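Aspartate aminotransferase, cytoplasmic (Schizosaccharomyces pombe 972h-, PDB 6JPK) catalyses the pyridoxal 5'-phosphate-dependent, reversible transfer of the amino group from L-aspartate to 2-oxoglutarate, giving oxaloacetate and L-glutamate. Local coordinates at residues W48-I59 / L312-M323. The protein carries 1 engineered substitution. Sequence-based numbering, arbitrary orientation.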
loop_
_atom_site.group_PDB
_atom_site.type_symbol
_atom_site.label_atom_id
_atom_site.label_comp_id
_atom_site.label_asym_id
_atom_site.label_seq_id
_atom_site.Cartn_x
_atom_site.Cartn_y
_atom_site.Cartn_z
ATOM N N TRP A 48 20.148 -1.407 -11.144
ATOM C CA TRP A 48 20.301 -0.647 -12.376
ATOM C C TRP A 48 19.060 0.208 -12.583
ATOM O O TRP A 48 17.996 -0.317 -12.918
ATOM C CB TRP A 48 20.525 -1.587 -13.563
ATOM C CG TRP A 48 20.934 -0.896 -14.833
ATOM C CD1 TRP A 48 22.121 -0.281 -15.086
ATOM C CD2 TRP A 48 20.151 -0.769 -16.032
ATOM N NE1 TRP A 48 22.132 0.224 -16.364
ATOM C CE2 TRP A 48 20.931 -0.065 -16.963
ATOM C CE3 TRP A 48 18.864 -1.185 -16.401
ATOM C CZ2 TRP A 48 20.471 0.239 -18.249
ATOM C CZ3 TRP A 48 18.407 -0.882 -17.672
ATOM C CH2 TRP A 48 19.213 -0.179 -18.582
ATOM N N ILE A 49 19.195 1.521 -12.418
ATOM C CA ILE A 49 18.088 2.428 -12.707
ATOM C C ILE A 49 18.009 2.636 -14.215
ATOM O O ILE A 49 19.009 2.970 -14.865
ATOM C CB ILE A 49 18.259 3.762 -11.962
ATOM C CG1 ILE A 49 18.362 3.528 -10.452
ATOM C CG2 ILE A 49 17.067 4.690 -12.258
ATOM C CD1 ILE A 49 18.881 4.748 -9.689
ATOM N N LEU A 50 16.829 2.405 -14.796
ATOM C CA LEU A 50 16.662 2.559 -16.269
ATOM C C LEU A 50 16.849 4.031 -16.654
ATOM O O LEU A 50 16.165 4.883 -16.053
ATOM C CB LEU A 50 15.270 2.058 -16.666
ATOM C CG LEU A 50 14.858 0.716 -16.064
ATOM C CD1 LEU A 50 13.973 -0.062 -17.026
ATOM C CD2 LEU A 50 16.081 -0.105 -15.682
ATOM N N PRO A 51 17.737 4.321 -17.616
ATOM C CA PRO A 51 17.942 5.723 -18.025
ATOM C C PRO A 51 16.642 6.472 -18.284
ATOM O O PRO A 51 16.505 7.629 -17.872
ATOM C CB PRO A 51 18.797 5.591 -19.295
ATOM C CG PRO A 51 19.554 4.286 -19.095
ATOM C CD PRO A 51 18.574 3.380 -18.384
ATOM N N ALA A 52 15.663 5.822 -18.917
ATOM C CA ALA A 52 14.388 6.493 -19.168
ATOM C C ALA A 52 13.654 6.811 -17.869
ATOM O O ALA A 52 12.981 7.842 -17.778
ATOM C CB ALA A 52 13.513 5.635 -20.077
ATOM N N VAL A 53 13.787 5.958 -16.855
ATOM C CA VAL A 53 13.112 6.209 -15.586
ATOM C C VAL A 53 13.796 7.338 -14.836
ATOM O O VAL A 53 13.133 8.203 -14.253
ATOM C CB VAL A 53 13.055 4.918 -14.744
ATOM C CG1 VAL A 53 12.796 5.234 -13.269
ATOM C CG2 VAL A 53 11.995 3.976 -15.301
ATOM N N LYS A 54 15.131 7.338 -14.812
ATOM C CA LYS A 54 15.850 8.439 -14.180
ATOM C C LYS A 54 15.522 9.756 -14.867
ATOM O O LYS A 54 15.264 10.770 -14.209
ATOM C CB LYS A 54 17.356 8.180 -14.222
ATOM C CG LYS A 54 18.172 9.126 -13.362
ATOM C CD LYS A 54 19.663 8.812 -13.490
ATOM C CE LYS A 54 19.931 7.325 -13.270
ATOM N NZ LYS A 54 21.241 6.866 -13.838
ATOM N N LYS A 55 15.534 9.750 -16.200
ATOM C CA LYS A 55 15.161 10.928 -16.979
ATOM C C LYS A 55 13.743 11.397 -16.646
ATOM O O LYS A 55 13.506 12.590 -16.415
ATOM C CB LYS A 55 15.290 10.587 -18.465
ATOM C CG LYS A 55 14.974 11.711 -19.435
ATOM C CD LYS A 55 15.277 11.255 -20.863
ATOM C CE LYS A 55 15.079 12.382 -21.861
ATOM N NZ LYS A 55 15.774 12.066 -23.139
ATOM N N ALA A 56 12.780 10.467 -16.621
ATOM C CA ALA A 56 11.396 10.835 -16.319
ATOM C C ALA A 56 11.259 11.420 -14.914
ATOM O O ALA A 56 10.521 12.393 -14.709
ATOM C CB ALA A 56 10.473 9.619 -16.483
ATOM N N SER A 57 11.956 10.849 -13.930
ATOM C CA SER A 57 11.829 11.396 -12.584
ATOM C C SER A 57 12.413 12.804 -12.498
ATOM O O SER A 57 11.851 13.658 -11.805
ATOM C CB SER A 57 12.460 10.453 -11.539
ATOM O OG SER A 57 13.851 10.309 -11.695
ATOM N N LYS A 58 13.494 13.086 -13.235
ATOM C CA LYS A 58 14.027 14.449 -13.282
ATOM C C LYS A 58 13.033 15.419 -13.917
ATOM O O LYS A 58 12.858 16.547 -13.435
ATOM C CB LYS A 58 15.347 14.478 -14.061
ATOM C CG LYS A 58 16.503 13.733 -13.384
ATOM C CD LYS A 58 16.857 14.353 -12.037
ATOM C CE LYS A 58 18.188 13.816 -11.509
ATOM N NZ LYS A 58 19.304 14.047 -12.464
ATOM N N ILE A 59 12.405 15.009 -15.018
ATOM C CA ILE A 59 11.407 15.845 -15.680
ATOM C C ILE A 59 10.239 16.122 -14.744
ATOM O O ILE A 59 9.770 17.263 -14.626
ATOM C CB ILE A 59 10.943 15.177 -16.991
ATOM C CG1 ILE A 59 12.074 15.198 -18.019
ATOM C CG2 ILE A 59 9.684 15.883 -17.559
ATOM C CD1 ILE A 59 11.841 14.275 -19.219
ATOM N N LEU A 312 10.096 9.409 -24.573
ATOM C CA LEU A 312 10.444 8.625 -23.387
ATOM C C LEU A 312 10.014 7.171 -23.550
ATOM O O LEU A 312 10.742 6.254 -23.149
ATOM C CB LEU A 312 9.816 9.221 -22.130
ATOM C CG LEU A 312 10.386 10.529 -21.587
ATOM C CD1 LEU A 312 9.598 10.981 -20.360
ATOM C CD2 LEU A 312 11.862 10.340 -21.243
ATOM N N PHE A 313 8.843 6.944 -24.154
ATOM C CA PHE A 313 8.390 5.575 -24.402
ATOM C C PHE A 313 9.409 4.816 -25.245
ATOM O O PHE A 313 9.774 3.681 -24.918
ATOM C CB PHE A 313 7.019 5.573 -25.085
ATOM C CG PHE A 313 6.354 4.211 -25.133
ATOM C CD1 PHE A 313 6.698 3.272 -26.108
ATOM C CD2 PHE A 313 5.357 3.883 -24.224
ATOM C CE1 PHE A 313 6.071 2.012 -26.145
ATOM C CE2 PHE A 313 4.727 2.635 -24.268
ATOM C CZ PHE A 313 5.083 1.710 -25.231
ATOM N N ALA A 314 9.880 5.436 -26.332
ATOM C CA ALA A 314 10.879 4.794 -27.183
ATOM C C ALA A 314 12.180 4.538 -26.425
ATOM O O ALA A 314 12.831 3.506 -26.627
ATOM C CB ALA A 314 11.150 5.653 -28.422
ATOM N N GLU A 315 12.592 5.479 -25.573
ATOM C CA GLU A 315 13.810 5.272 -24.796
ATOM C C GLU A 315 13.618 4.180 -23.755
ATOM O O GLU A 315 14.536 3.394 -23.497
ATOM C CB GLU A 315 14.244 6.591 -24.154
ATOM C CG GLU A 315 14.644 7.625 -25.233
ATOM C CD GLU A 315 14.827 9.035 -24.708
ATOM O OE1 GLU A 315 14.982 9.196 -23.482
ATOM O OE2 GLU A 315 14.843 9.985 -25.538
ATOM N N TRP A 316 12.427 4.104 -23.157
ATOM C CA TRP A 316 12.130 3.001 -22.250
ATOM C C TRP A 316 12.239 1.660 -22.970
ATOM O O TRP A 316 12.791 0.698 -22.417
ATOM C CB TRP A 316 10.743 3.189 -21.630
ATOM C CG TRP A 316 10.272 2.057 -20.739
ATOM C CD1 TRP A 316 10.974 1.445 -19.727
ATOM C CD2 TRP A 316 8.979 1.424 -20.766
ATOM N NE1 TRP A 316 10.197 0.464 -19.137
ATOM C CE2 TRP A 316 8.974 0.434 -19.755
ATOM C CE3 TRP A 316 7.830 1.597 -21.553
ATOM C CZ2 TRP A 316 7.859 -0.377 -19.504
ATOM C CZ3 TRP A 316 6.717 0.777 -21.303
ATOM C CH2 TRP A 316 6.751 -0.198 -20.292
ATOM N N GLU A 317 11.742 1.581 -24.212
ATOM C CA GLU A 317 11.847 0.331 -24.967
ATOM C C GLU A 317 13.302 -0.060 -25.202
ATOM O O GLU A 317 13.638 -1.254 -25.191
ATOM C CB GLU A 317 11.108 0.442 -26.306
ATOM C CG GLU A 317 9.583 0.340 -26.175
ATOM C CD GLU A 317 8.881 0.498 -27.516
ATOM O OE1 GLU A 317 9.244 1.436 -28.274
ATOM O OE2 GLU A 317 7.980 -0.322 -27.813
ATOM N N GLN A 318 14.179 0.929 -25.424
ATOM C CA GLN A 318 15.614 0.647 -25.461
ATOM C C GLN A 318 16.111 0.067 -24.137
ATOM O O GLN A 318 16.936 -0.852 -24.131
ATOM C CB GLN A 318 16.405 1.913 -25.809
ATOM C CG GLN A 318 16.306 2.302 -27.264
ATOM C CD GLN A 318 16.581 1.121 -28.179
ATOM O OE1 GLN A 318 17.661 0.522 -28.137
ATOM N NE2 GLN A 318 15.589 0.761 -28.994
ATOM N N ASP A 319 15.656 0.612 -23.005
ATOM C CA ASP A 319 16.065 0.062 -21.710
ATOM C C ASP A 319 15.562 -1.373 -21.520
ATOM O O ASP A 319 16.269 -2.213 -20.951
ATOM C CB ASP A 319 15.566 0.946 -20.563
ATOM C CG ASP A 319 16.124 2.386 -20.612
ATOM O OD1 ASP A 319 17.088 2.674 -21.358
ATOM O OD2 ASP A 319 15.582 3.241 -19.879
ATOM N N LEU A 320 14.332 -1.664 -21.959
ATOM C CA LEU A 320 13.819 -3.036 -21.914
ATOM C C LEU A 320 14.682 -3.978 -22.749
ATOM O O LEU A 320 14.987 -5.102 -22.325
ATOM C CB LEU A 320 12.371 -3.072 -22.415
ATOM C CG LEU A 320 11.381 -2.252 -21.589
ATOM C CD1 LEU A 320 10.013 -2.177 -22.259
ATOM C CD2 LEU A 320 11.266 -2.848 -20.189
ATOM N N LYS A 321 15.076 -3.536 -23.943
ATOM C CA LYS A 321 15.988 -4.323 -24.768
ATOM C C LYS A 321 17.307 -4.589 -24.048
ATOM O O LYS A 321 17.826 -5.711 -24.088
ATOM C CB LYS A 321 16.230 -3.605 -26.095
ATOM C CG LYS A 321 17.221 -4.294 -27.010
ATOM C CD LYS A 321 17.322 -3.563 -28.346
ATOM C CE LYS A 321 18.233 -4.293 -29.317
ATOM N NZ LYS A 321 18.623 -3.406 -30.446
ATOM N N THR A 322 17.860 -3.570 -23.385
ATOM C CA THR A 322 19.096 -3.748 -22.628
ATOM C C THR A 322 18.961 -4.857 -21.594
ATOM O O THR A 322 19.796 -5.771 -21.537
ATOM C CB THR A 322 19.497 -2.439 -21.940
ATOM O OG1 THR A 322 19.816 -1.463 -22.939
ATOM C CG2 THR A 322 20.734 -2.661 -21.055
ATOM N N MET A 323 17.908 -4.792 -20.767
ATOM C CA MET A 323 17.736 -5.765 -19.692
ATOM C C MET A 323 17.440 -7.152 -20.245
ATOM O O MET A 323 18.073 -8.135 -19.844
ATOM C CB MET A 323 16.620 -5.325 -18.738
ATOM C CG MET A 323 16.901 -4.016 -17.976
ATOM S SD MET A 323 15.602 -3.691 -16.746
ATOM C CE MET A 323 14.259 -3.174 -17.808
#
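Trp48 meets Thr322 and Met323 with the benzene half of its indole: CZ3 lies 3.5 Å from Met323 CG, and CH2 rests against the methyl CG2 of Thr322. A chi1 of -170°, which turns CG away from the backbone N, carries the long ring from a loop across to the neighbouring helix. The Met323 sulfur sits at the edge of the six-membered ring, SD 5.2 Å from its centroid, a Met-aromatic contact. Leu50, at the N-cap position of helix 51-62, has no polar side chain to offer the helix start; its branched end instead packs crosswise against the flexible thioether of Met323, and CD1 also lies near the plane of the Trp316 indole, at its edge. Pro51 CD lies 3.3 Å from Asp319 OD2; proline fits a first turn, where its nitrogen needs no hydrogen. At the helix start the polar partner is Asp319, whose OD2 accepts a hydrogen bond from Ala52 N (2.8 Å, 164° at the hydrogen) through its syn lone pair. A carboxylate suits this place, since the positive end of the helix dipole probably favours a negative charge beside the first turn.

Here the fold type I architecture of the class-I PLP-dependent aminotransferases packs helix 51-62 on the long helix 310-340, the short segments running roughly antiparallel (146°) with axes 8.8 Å apart. Ala52 is a knob, its methyl seated among Leu312, Glu315, Trp316 and Asp319; so small a side chain is consistent with the close approach. One turn on, Lys55 stretches out over Leu312 CD2 and ends in a salt bridge, NZ to Glu315 OE1 at 3.0 Å, while Gln311 NE2 hydrogen-bonds Glu315 OE2, to which NZ makes only a weak bond. Ala56 leaves room for Leu312 CD1, which Ile59 CD1 meets tip to tip at 4.1 Å.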